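Long-range contacts in cell division protein FtsZ 1 (Methanocaldococcus jannaschii, PDB 1W5B), which binds GTP and probably hydrolyses it, and is thought to polymerise into the contractile Z ring that forms at the division site and recruits other division proteins: residues 122-127 / 153-158; 161-166 / 191-196; 165-170 / 347-352. All coordinates share one frame; numbering follows the deposited sequence.

Contact 1: residues 122-127 / 153-158; sequences SDMVFI and LTVAVV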
loop_
_atom_site.group_PDB
_atom_site.type_symbol
_atom_site.label_atom_id
_atom_site.label_comp_id
_atom_site.label_asym_id
_atom_site.label_seq_id
_atom_site.Cartn_x
_atom_site.Cartn_y
_atom_site.Cartn_z
ATOM N N SER A 122 1.687 1.998 -17.161
ATOM C CA SER A 122 1.382 1.162 -16.009
ATOM C C SER A 122 -0.051 0.667 -16.031
ATOM O O SER A 122 -0.974 1.415 -16.359
ATOM C CB SER A 122 1.624 1.935 -14.708
ATOM O OG SER A 122 3.001 2.213 -14.530
ATOM N N ASP A 123 -0.228 -0.604 -15.692
ATOM C CA ASP A 123 -1.553 -1.192 -15.626
ATOM C C ASP A 123 -2.074 -0.909 -14.220
ATOM O O ASP A 123 -3.277 -0.784 -14.000
ATOM C CB ASP A 123 -1.482 -2.707 -15.842
ATOM C CG ASP A 123 -0.948 -3.078 -17.211
ATOM O OD1 ASP A 123 -1.536 -2.629 -18.218
ATOM O OD2 ASP A 123 0.055 -3.821 -17.278
ATOM N N MET A 124 -1.147 -0.793 -13.274
ATOM C CA MET A 124 -1.494 -0.548 -11.880
ATOM C C MET A 124 -0.437 0.297 -11.192
ATOM O O MET A 124 0.765 0.057 -11.339
ATOM C CB MET A 124 -1.658 -1.889 -11.164
ATOM C CG MET A 124 -1.812 -1.809 -9.672
ATOM S SD MET A 124 -2.382 -3.389 -9.056
ATOM C CE MET A 124 -3.545 -2.846 -7.858
ATOM N N VAL A 125 -0.890 1.298 -10.449
ATOM C CA VAL A 125 0.017 2.190 -9.749
ATOM C C VAL A 125 -0.259 2.256 -8.253
ATOM O O VAL A 125 -1.375 2.564 -7.827
ATOM C CB VAL A 125 -0.079 3.620 -10.311
ATOM C CG1 VAL A 125 0.914 4.533 -9.593
ATOM C CG2 VAL A 125 0.185 3.601 -11.805
ATOM N N PHE A 126 0.765 1.959 -7.461
ATOM C CA PHE A 126 0.654 2.020 -6.009
ATOM C C PHE A 126 1.329 3.310 -5.577
ATOM O O PHE A 126 2.483 3.558 -5.917
ATOM C CB PHE A 126 1.365 0.846 -5.335
ATOM C CG PHE A 126 0.652 -0.463 -5.474
ATOM C CD1 PHE A 126 0.702 -1.179 -6.671
ATOM C CD2 PHE A 126 -0.066 -0.988 -4.406
ATOM C CE1 PHE A 126 0.042 -2.404 -6.799
ATOM C CE2 PHE A 126 -0.729 -2.212 -4.518
ATOM C CZ PHE A 126 -0.676 -2.923 -5.717
ATOM N N ILE A 127 0.598 4.122 -4.823
ATOM C CA ILE A 127 1.093 5.400 -4.345
ATOM C C ILE A 127 1.245 5.300 -2.836
ATOM O O ILE A 127 0.271 5.056 -2.128
ATOM C CB ILE A 127 0.094 6.524 -4.677
ATOM C CG1 ILE A 127 -0.154 6.564 -6.179
ATOM C CG2 ILE A 127 0.635 7.869 -4.227
ATOM C CD1 ILE A 127 -1.246 7.534 -6.567
ATOM N N LEU A 153 -4.995 1.091 -12.744
ATOM C CA LEU A 153 -5.715 0.776 -11.517
ATOM C C LEU A 153 -4.867 1.547 -10.510
ATOM O O LEU A 153 -3.659 1.322 -10.412
ATOM C CB LEU A 153 -5.662 -0.724 -11.233
ATOM C CG LEU A 153 -6.273 -1.180 -9.900
ATOM C CD1 LEU A 153 -7.725 -0.739 -9.823
ATOM C CD2 LEU A 153 -6.173 -2.700 -9.775
ATOM N N THR A 154 -5.496 2.465 -9.789
ATOM C CA THR A 154 -4.794 3.331 -8.847
ATOM C C THR A 154 -5.027 3.016 -7.370
ATOM O O THR A 154 -6.133 3.164 -6.862
ATOM C CB THR A 154 -5.182 4.799 -9.119
ATOM O OG1 THR A 154 -4.887 5.120 -10.487
ATOM C CG2 THR A 154 -4.425 5.731 -8.208
ATOM N N VAL A 155 -3.963 2.614 -6.682
ATOM C CA VAL A 155 -4.059 2.254 -5.277
ATOM C C VAL A 155 -3.077 3.034 -4.418
ATOM O O VAL A 155 -1.912 3.194 -4.775
ATOM C CB VAL A 155 -3.790 0.749 -5.086
ATOM C CG1 VAL A 155 -3.853 0.379 -3.608
ATOM C CG2 VAL A 155 -4.805 -0.065 -5.888
ATOM N N ALA A 156 -3.555 3.525 -3.283
ATOM C CA ALA A 156 -2.701 4.258 -2.369
ATOM C C ALA A 156 -2.576 3.459 -1.076
ATOM O O ALA A 156 -3.497 2.745 -0.689
ATOM C CB ALA A 156 -3.289 5.648 -2.077
ATOM N N VAL A 157 -1.419 3.566 -0.438
ATOM C CA VAL A 157 -1.154 2.904 0.830
ATOM C C VAL A 157 -0.395 3.975 1.581
ATOM O O VAL A 157 0.790 4.199 1.343
ATOM C CB VAL A 157 -0.255 1.650 0.678
ATOM C CG1 VAL A 157 -0.020 1.020 2.049
ATOM C CG2 VAL A 157 -0.907 0.643 -0.255
ATOM N N VAL A 158 -1.100 4.654 2.472
ATOM C CA VAL A 158 -0.523 5.741 3.227
ATOM C C VAL A 158 -0.721 5.556 4.720
ATOM O O VAL A 158 -1.535 4.732 5.159
ATOM C CB VAL A 158 -1.177 7.070 2.806
ATOM C CG1 VAL A 158 -1.063 7.234 1.308
ATOM C CG2 VAL A 158 -2.660 7.075 3.205
#
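Met124 and Leu153 lie side by side on one face of the sheet, both pointing the same way, and the methyl of the first presses on a branch of the second: CE of Met124 to CD2 of Leu153 is 3.3 Å, tighter than ordinary carbon packing. Met124 starts out nearly extended, with CG opposite the backbone N (chi1 171°), and turns only at chi3, which swings CE across toward the neighbouring strand. There the same methyl also meets CG2 of Val155 at 3.6 Å. Val155 in turn runs alongside Phe126, with its CB over one face of the ring and its CG1 4.1 Å from CD2 of Phe126. Without the Met124 side chain, as with an alanine here, the CD2 branch of Leu153 and CG2 of Val155 would probably lose the methyl that packs against both. On the other face Ile127 slants across Thr154, CD1 to CG2 at 4.0 Å.

The backbones underneath are in parallel register. Val125 reaches to both sides of Thr154, its N donating to Leu153 O and its O accepting from Val155 N (2.8 Å, N-H...O 174°). Ile127 does likewise around Ala156, with Val155 O and Val157 N, while Asp123 O takes the amide of Leu153.

These are adjacent strands of the central parallel sheet of the Rossmann-like GTPase domain, joined through helix 135-149 in a beta-alpha-beta crossover. That helix packs on the face of Val125 and Ile127, through Ser147, Val143 and Ala144. Helix 236-243 closes over Met124 and Leu153 with Met243. Strand 124-130 has strand 40-45 on its far side, and strand 153-160 has strand 186-191.

Contact 2: residues 161-166 / 191-196; sequences PFVMEG and PNEKLF. With GTP (guanosine-5'-triphosphate), chain C.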
loop_
_atom_site.group_PDB
_atom_site.type_symbol
_atom_site.label_atom_id
_atom_site.label_comp_id
_atom_site.label_asym_id
_atom_site.label_seq_id
_atom_site.Cartn_x
_atom_site.Cartn_y
_atom_site.Cartn_z
ATOM N N PRO A 161 -0.274 10.283 10.753
ATOM C CA PRO A 161 0.753 10.537 11.769
ATOM C C PRO A 161 0.419 10.118 13.198
ATOM O O PRO A 161 -0.742 9.905 13.542
ATOM C CB PRO A 161 0.976 12.040 11.649
ATOM C CG PRO A 161 -0.414 12.538 11.349
ATOM C CD PRO A 161 -0.899 11.541 10.310
ATOM N N PHE A 162 1.464 9.997 14.016
ATOM C CA PHE A 162 1.324 9.640 15.424
ATOM C C PHE A 162 0.767 10.860 16.135
ATOM O O PHE A 162 1.021 11.988 15.721
ATOM C CB PHE A 162 2.682 9.332 16.042
ATOM C CG PHE A 162 3.289 8.043 15.594
ATOM C CD1 PHE A 162 2.864 6.831 16.136
ATOM C CD2 PHE A 162 4.348 8.041 14.695
ATOM C CE1 PHE A 162 3.495 5.639 15.797
ATOM C CE2 PHE A 162 4.986 6.854 14.347
ATOM C CZ PHE A 162 4.560 5.650 14.902
ATOM N N VAL A 163 0.029 10.634 17.213
ATOM C CA VAL A 163 -0.550 11.729 17.981
ATOM C C VAL A 163 0.538 12.711 18.408
ATOM O O VAL A 163 0.370 13.921 18.308
ATOM C CB VAL A 163 -1.279 11.191 19.237
ATOM C CG1 VAL A 163 -1.734 12.337 20.116
ATOM C CG2 VAL A 163 -2.482 10.353 18.818
ATOM N N MET A 164 1.660 12.176 18.867
ATOM C CA MET A 164 2.781 12.997 19.321
ATOM C C MET A 164 3.313 13.972 18.269
ATOM O O MET A 164 4.207 14.770 18.564
ATOM C CB MET A 164 3.928 12.101 19.782
ATOM C CG MET A 164 4.432 11.176 18.684
ATOM S SD MET A 164 5.914 10.264 19.117
ATOM C CE MET A 164 7.036 10.865 17.872
ATOM N N GLU A 165 2.789 13.912 17.050
ATOM C CA GLU A 165 3.258 14.818 16.003
ATOM C C GLU A 165 2.474 16.131 15.944
ATOM O O GLU A 165 2.791 17.010 15.144
ATOM C CB GLU A 165 3.219 14.126 14.633
ATOM C CG GLU A 165 4.203 12.966 14.495
ATOM C CD GLU A 165 4.303 12.434 13.072
ATOM O OE1 GLU A 165 4.746 13.192 12.188
ATOM O OE2 GLU A 165 3.946 11.261 12.834
ATOM N N GLY A 166 1.456 16.266 16.790
ATOM C CA GLY A 166 0.671 17.490 16.808
ATOM C C GLY A 166 -0.598 17.454 15.973
ATOM O O GLY A 166 -0.714 16.672 15.021
ATOM N N PRO A 191 -3.077 3.723 10.375
ATOM C CA PRO A 191 -2.986 4.681 11.490
ATOM C C PRO A 191 -1.759 4.427 12.348
ATOM O O PRO A 191 -1.802 3.570 13.230
ATOM C CB PRO A 191 -4.271 4.428 12.294
ATOM C CG PRO A 191 -5.134 3.576 11.389
ATOM C CD PRO A 191 -4.148 2.747 10.617
ATOM N N ASN A 192 -0.678 5.171 12.115
ATOM C CA ASN A 192 0.555 4.972 12.884
ATOM C C ASN A 192 0.334 4.912 14.399
ATOM O O ASN A 192 0.974 4.128 15.092
ATOM C CB ASN A 192 1.569 6.069 12.559
ATOM C CG ASN A 192 2.446 5.723 11.362
ATOM O OD1 ASN A 192 3.169 6.574 10.840
ATOM N ND2 ASN A 192 2.390 4.468 10.929
ATOM N N GLU A 193 -0.578 5.732 14.906
ATOM C CA GLU A 193 -0.855 5.765 16.336
ATOM C C GLU A 193 -1.248 4.395 16.899
ATOM O O GLU A 193 -0.960 4.090 18.056
ATOM C CB GLU A 193 -1.954 6.790 16.623
ATOM C CG GLU A 193 -2.348 6.920 18.094
ATOM C CD GLU A 193 -1.208 7.383 18.993
ATOM O OE1 GLU A 193 -0.271 8.054 18.498
ATOM O OE2 GLU A 193 -1.265 7.088 20.208
ATOM N N LYS A 194 -1.891 3.562 16.082
ATOM C CA LYS A 194 -2.301 2.242 16.551
ATOM C C LYS A 194 -1.104 1.333 16.794
ATOM O O LYS A 194 -1.225 0.304 17.457
ATOM C CB LYS A 194 -3.258 1.579 15.555
ATOM C CG LYS A 194 -4.476 2.417 15.186
ATOM C CD LYS A 194 -5.315 2.822 16.389
ATOM C CE LYS A 194 -5.994 1.637 17.040
ATOM N NZ LYS A 194 -7.029 2.086 18.016
ATOM N N LEU A 195 0.051 1.709 16.257
ATOM C CA LEU A 195 1.264 0.917 16.451
ATOM C C LEU A 195 1.601 0.801 17.950
ATOM O O LEU A 195 2.274 -0.144 18.372
ATOM C CB LEU A 195 2.444 1.565 15.715
ATOM C CG LEU A 195 2.838 1.200 14.271
ATOM C CD1 LEU A 195 1.880 0.215 13.637
ATOM C CD2 LEU A 195 2.914 2.474 13.460
ATOM N N PHE A 196 1.149 1.767 18.748
ATOM C CA PHE A 196 1.413 1.734 20.181
ATOM C C PHE A 196 0.543 0.699 20.890
ATOM O O PHE A 196 0.797 0.348 22.040
ATOM C CB PHE A 196 1.204 3.115 20.803
ATOM C CG PHE A 196 2.362 4.045 20.601
ATOM C CD1 PHE A 196 3.612 3.739 21.130
ATOM C CD2 PHE A 196 2.211 5.222 19.877
ATOM C CE1 PHE A 196 4.702 4.598 20.940
ATOM C CE2 PHE A 196 3.292 6.089 19.681
ATOM C CZ PHE A 196 4.539 5.775 20.213
HETATM P PG GTP C . 7.872 18.042 3.591
HETATM O O1G GTP C . 7.069 19.115 4.348
HETATM O O2G GTP C . 9.199 17.709 4.314
HETATM O O3G GTP C . 8.249 18.528 2.180
HETATM O O3B GTP C . 6.874 16.721 3.457
HETATM P PB GTP C . 7.209 15.120 3.363
HETATM O O1B GTP C . 8.537 14.826 2.828
HETATM O O2B GTP C . 6.006 14.520 2.643
HETATM O O3A GTP C . 7.188 14.583 4.815
HETATM P PA GTP C . 7.680 13.254 5.424
HETATM O O1A GTP C . 9.038 13.431 6.015
HETATM O O2A GTP C . 7.462 12.140 4.500
HETATM O "O5'" GTP C . 6.680 13.204 6.706
HETATM C "C5'" GTP C . 5.275 12.959 6.577
HETATM C "C4'" GTP C . 4.828 12.009 7.670
HETATM O "O4'" GTP C . 5.496 10.743 7.488
HETATM C "C3'" GTP C . 5.231 12.482 9.072
HETATM O "O3'" GTP C . 4.206 13.293 9.617
HETATM C "C2'" GTP C . 5.343 11.169 9.851
HETATM O "O2'" GTP C . 4.046 10.734 10.238
HETATM C "C1'" GTP C . 5.828 10.194 8.762
HETATM N N9 GTP C . 7.265 9.891 8.797
HETATM C C8 GTP C . 8.321 10.808 8.807
HETATM N N7 GTP C . 9.497 10.261 8.583
HETATM C C5 GTP C . 9.225 8.910 8.505
HETATM C C6 GTP C . 10.066 7.798 8.252
HETATM O O6 GTP C . 11.292 7.774 8.268
HETATM N N1 GTP C . 9.355 6.585 8.178
HETATM C C2 GTP C . 7.981 6.455 8.338
HETATM N N2 GTP C . 7.498 5.245 8.396
HETATM N N3 GTP C . 7.171 7.488 8.474
HETATM C C4 GTP C . 7.824 8.683 8.510
HETATM O O HOH W 1 -2.281 7.671 13.481
HETATM O O HOH W 2 2.142 9.182 19.563
#
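The methylene of Asn192 sits squarely on the ring of Phe162: CB is 3.6 Å from the ring centroid and only 5° off the normal, a CH-pi contact made by the root of a polar side chain. The setting is the C-terminal edge of the Rossmann-like sheet, where the loop leaving strand 153-160 passes the residues that follow strand 186-191, beside the GTP ribose. The amide of Asn192 lies 24° from the plane of the ring. On the same side of the ring, the backbone O of Asn192 comes within 3.0 Å of CE1 of Phe162. Leu195 and Phe196 add apolar contacts; CE2 of Phe196 reaches CD1 of Phe162 at 3.6 Å, the two rings meeting obliquely. Phe208 of helix 207-227 makes an edge-to-face pair with Phe162, which is buried.

Nearer the surface the contact turns polar. Glu193 bends at chi2 (62°), which brings OE1 to the amide of Val163 at 2.9 Å; the N-H arrives from above the carboxylate plane. A water donates to the same oxygen and accepts from Met164 N, so OE1 holds two successive amides of the 3-10 turn, one directly and one through the water. A second water links Pro161 O with Glu193 N, tying the backbones together on the Asn192 side of the ring.

The turn leads into helix 167-183 and carries Glu165, which binds the nucleotide with both carboxylate oxygens. GTP O3' donates to OE1 of Glu165, and OE2 has two partners: it takes GTP O2' at 2.7 Å and, on its anti side but tilted out of the carboxylate plane, the amide N of Phe162 at 3.0 Å.

Contact 3: residues 165-170 / 347-352; sequences EGKVRM and TDTGLK. With GTP (guanosine-5'-triphosphate), chain C.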
loop_
_atom_site.group_PDB
_atom_site.type_symbol
_atom_site.label_atom_id
_atom_site.label_comp_id
_atom_site.label_asym_id
_atom_site.label_seq_id
_atom_site.Cartn_x
_atom_site.Cartn_y
_atom_site.Cartn_z
ATOM N N GLU A 165 2.789 13.912 17.050
ATOM C CA GLU A 165 3.258 14.818 16.003
ATOM C C GLU A 165 2.474 16.131 15.944
ATOM O O GLU A 165 2.791 17.010 15.144
ATOM C CB GLU A 165 3.219 14.126 14.633
ATOM C CG GLU A 165 4.203 12.966 14.495
ATOM C CD GLU A 165 4.303 12.434 13.072
ATOM O OE1 GLU A 165 4.746 13.192 12.188
ATOM O OE2 GLU A 165 3.946 11.261 12.834
ATOM N N GLY A 166 1.456 16.266 16.790
ATOM C CA GLY A 166 0.671 17.490 16.808
ATOM C C GLY A 166 -0.598 17.454 15.973
ATOM O O GLY A 166 -0.714 16.672 15.021
ATOM N N LYS A 167 -1.549 18.317 16.319
ATOM C CA LYS A 167 -2.822 18.377 15.610
ATOM C C LYS A 167 -2.740 18.986 14.214
ATOM O O LYS A 167 -3.524 18.631 13.333
ATOM C CB LYS A 167 -3.861 19.134 16.445
ATOM C CG LYS A 167 -4.342 18.357 17.662
ATOM C CD LYS A 167 -5.664 18.898 18.173
ATOM C CE LYS A 167 -6.267 17.978 19.225
ATOM N NZ LYS A 167 -7.652 18.398 19.602
ATOM N N VAL A 168 -1.804 19.904 14.008
ATOM C CA VAL A 168 -1.662 20.512 12.695
ATOM C C VAL A 168 -1.298 19.435 11.681
ATOM O O VAL A 168 -1.868 19.369 10.599
ATOM C CB VAL A 168 -0.569 21.599 12.684
ATOM C CG1 VAL A 168 -0.287 22.042 11.256
ATOM C CG2 VAL A 168 -1.019 22.797 13.505
ATOM N N ARG A 169 -0.350 18.578 12.045
ATOM C CA ARG A 169 0.082 17.529 11.136
ATOM C C ARG A 169 -1.040 16.535 10.826
ATOM O O ARG A 169 -1.146 16.046 9.702
ATOM C CB ARG A 169 1.304 16.815 11.720
ATOM C CG ARG A 169 2.027 15.917 10.745
ATOM C CD ARG A 169 3.528 15.982 10.971
ATOM N NE ARG A 169 4.129 17.173 10.378
ATOM C CZ ARG A 169 4.960 17.152 9.336
ATOM N NH1 ARG A 169 5.294 16.001 8.766
ATOM N NH2 ARG A 169 5.459 18.286 8.859
ATOM N N MET A 170 -1.889 16.252 11.809
ATOM C CA MET A 170 -2.997 15.325 11.608
ATOM C C MET A 170 -4.098 15.958 10.748
ATOM O O MET A 170 -4.716 15.288 9.920
ATOM C CB MET A 170 -3.571 14.885 12.955
ATOM C CG MET A 170 -4.726 13.901 12.855
ATOM S SD MET A 170 -4.244 12.257 12.260
ATOM C CE MET A 170 -4.555 12.404 10.529
ATOM N N THR A 347 -12.401 12.907 10.298
ATOM C CA THR A 347 -12.403 14.106 11.143
ATOM C C THR A 347 -11.007 14.731 11.098
ATOM O O THR A 347 -10.043 14.071 10.709
ATOM C CB THR A 347 -12.751 13.772 12.619
ATOM O OG1 THR A 347 -11.612 13.193 13.272
ATOM C CG2 THR A 347 -13.914 12.782 12.678
ATOM N N ASP A 348 -10.897 15.997 11.489
ATOM C CA ASP A 348 -9.606 16.682 11.475
ATOM C C ASP A 348 -8.637 16.122 12.507
ATOM O O ASP A 348 -7.461 16.467 12.514
ATOM C CB ASP A 348 -9.802 18.179 11.708
ATOM C CG ASP A 348 -10.921 18.473 12.679
ATOM O OD1 ASP A 348 -10.885 17.954 13.814
ATOM O OD2 ASP A 348 -11.841 19.230 12.304
ATOM N N THR A 349 -9.146 15.236 13.355
ATOM C CA THR A 349 -8.376 14.609 14.414
ATOM C C THR A 349 -8.001 13.160 14.077
ATOM O O THR A 349 -7.233 12.516 14.794
ATOM C CB THR A 349 -9.187 14.670 15.738
ATOM O OG1 THR A 349 -9.011 15.963 16.337
ATOM C CG2 THR A 349 -8.756 13.594 16.713
ATOM N N GLY A 350 -8.539 12.644 12.980
ATOM C CA GLY A 350 -8.219 11.280 12.603
ATOM C C GLY A 350 -9.442 10.501 12.191
ATOM O O GLY A 350 -10.530 11.066 12.062
ATOM N N LEU A 351 -9.262 9.203 11.976
ATOM C CA LEU A 351 -10.361 8.336 11.576
ATOM C C LEU A 351 -11.128 7.882 12.805
ATOM O O LEU A 351 -10.535 7.536 13.830
ATOM C CB LEU A 351 -9.839 7.103 10.834
ATOM C CG LEU A 351 -9.158 7.295 9.478
ATOM C CD1 LEU A 351 -8.714 5.937 8.962
ATOM C CD2 LEU A 351 -10.110 7.953 8.495
ATOM N N LYS A 352 -12.451 7.880 12.698
ATOM C CA LYS A 352 -13.293 7.458 13.803
ATOM C C LYS A 352 -14.315 6.436 13.342
ATOM O O LYS A 352 -14.965 6.600 12.309
ATOM C CB LYS A 352 -13.977 8.674 14.431
ATOM C CG LYS A 352 -12.989 9.544 15.196
ATOM C CD LYS A 352 -13.624 10.794 15.770
ATOM C CE LYS A 352 -12.621 11.555 16.624
ATOM N NZ LYS A 352 -11.364 11.852 15.879
HETATM P PG GTP C . 7.872 18.042 3.591
HETATM O O1G GTP C . 7.069 19.115 4.348
HETATM O O2G GTP C . 9.199 17.709 4.314
HETATM O O3G GTP C . 8.249 18.528 2.180
HETATM O O3B GTP C . 6.874 16.721 3.457
HETATM P PB GTP C . 7.209 15.120 3.363
HETATM O O1B GTP C . 8.537 14.826 2.828
HETATM O O2B GTP C . 6.006 14.520 2.643
HETATM O O3A GTP C . 7.188 14.583 4.815
HETATM P PA GTP C . 7.680 13.254 5.424
HETATM O O1A GTP C . 9.038 13.431 6.015
HETATM O O2A GTP C . 7.462 12.140 4.500
HETATM O "O5'" GTP C . 6.680 13.204 6.706
HETATM C "C5'" GTP C . 5.275 12.959 6.577
HETATM C "C4'" GTP C . 4.828 12.009 7.670
HETATM O "O4'" GTP C . 5.496 10.743 7.488
HETATM C "C3'" GTP C . 5.231 12.482 9.072
HETATM O "O3'" GTP C . 4.206 13.293 9.617
HETATM C "C2'" GTP C . 5.343 11.169 9.851
HETATM O "O2'" GTP C . 4.046 10.734 10.238
HETATM C "C1'" GTP C . 5.828 10.194 8.762
HETATM N N9 GTP C . 7.265 9.891 8.797
HETATM C C8 GTP C . 8.321 10.808 8.807
HETATM N N7 GTP C . 9.497 10.261 8.583
HETATM C C5 GTP C . 9.225 8.910 8.505
HETATM C C6 GTP C . 10.066 7.798 8.252
HETATM O O6 GTP C . 11.292 7.774 8.268
HETATM N N1 GTP C . 9.355 6.585 8.178
HETATM C C2 GTP C . 7.981 6.455 8.338
HETATM N N2 GTP C . 7.498 5.245 8.396
HETATM N N3 GTP C . 7.171 7.488 8.474
HETATM C C4 GTP C . 7.824 8.683 8.510
HETATM O O HOH W 3 -5.850 17.493 14.358
#
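Lys167 and Met170, on the first turn of helix 167-183, face the tip of a beta hairpin whose type I turn, Thr347 to Gly350, joins strands 344-347 and 350-353. Just ahead of them, Glu165 belongs to the ribose site. Gly166 then takes the N-cap position, with backbone angles at which a side chain would be jammed against the preceding carbonyl O. Lys167 follows, and its carbonyl is tied to the hairpin by one water, which donates to Lys167 O at 2.8 Å and to Asp348 O at 2.7 Å. Its amine trails toward the turn, NZ ending 4.3 Å from OG1 of Thr349. Arg169 leaves the helix on the nucleotide side: its NH1 donates almost straight (173°) to GTP O3' at 3.0 Å, the same hydroxyl that Glu165 holds.

Met170 does the packing. A chi1 of -179° sends its chain out toward the hairpin, and bends at chi2 and chi3 then lay the sulfur beside Gly350; Pro161 and Leu160 also touch this side chain. The closest approach is CG of Met170 to the backbone O of Thr349, at 3.5 Å.

How the contacts relate
Contact 1 is core: two neighbouring strands, almost wholly buried, held by regular backbone bonds and apolar side chains on both faces. Contact 2, about 24 Å away between centres, lies past the ends of strands 153-160 and 186-191; it mixes aromatic packing with a carboxylate and two waters. Contact 3 is at the surface, small, and joined chiefly by one water and the side chain of a methionine. Contacts 2 and 3 share Glu165 and Gly166, touch where Pro161 CD meets Met170 CE at 3.8 Å, and both border GTP. Strand 153-160, the loop after it and helix 167-183 thus run in sequence through all three.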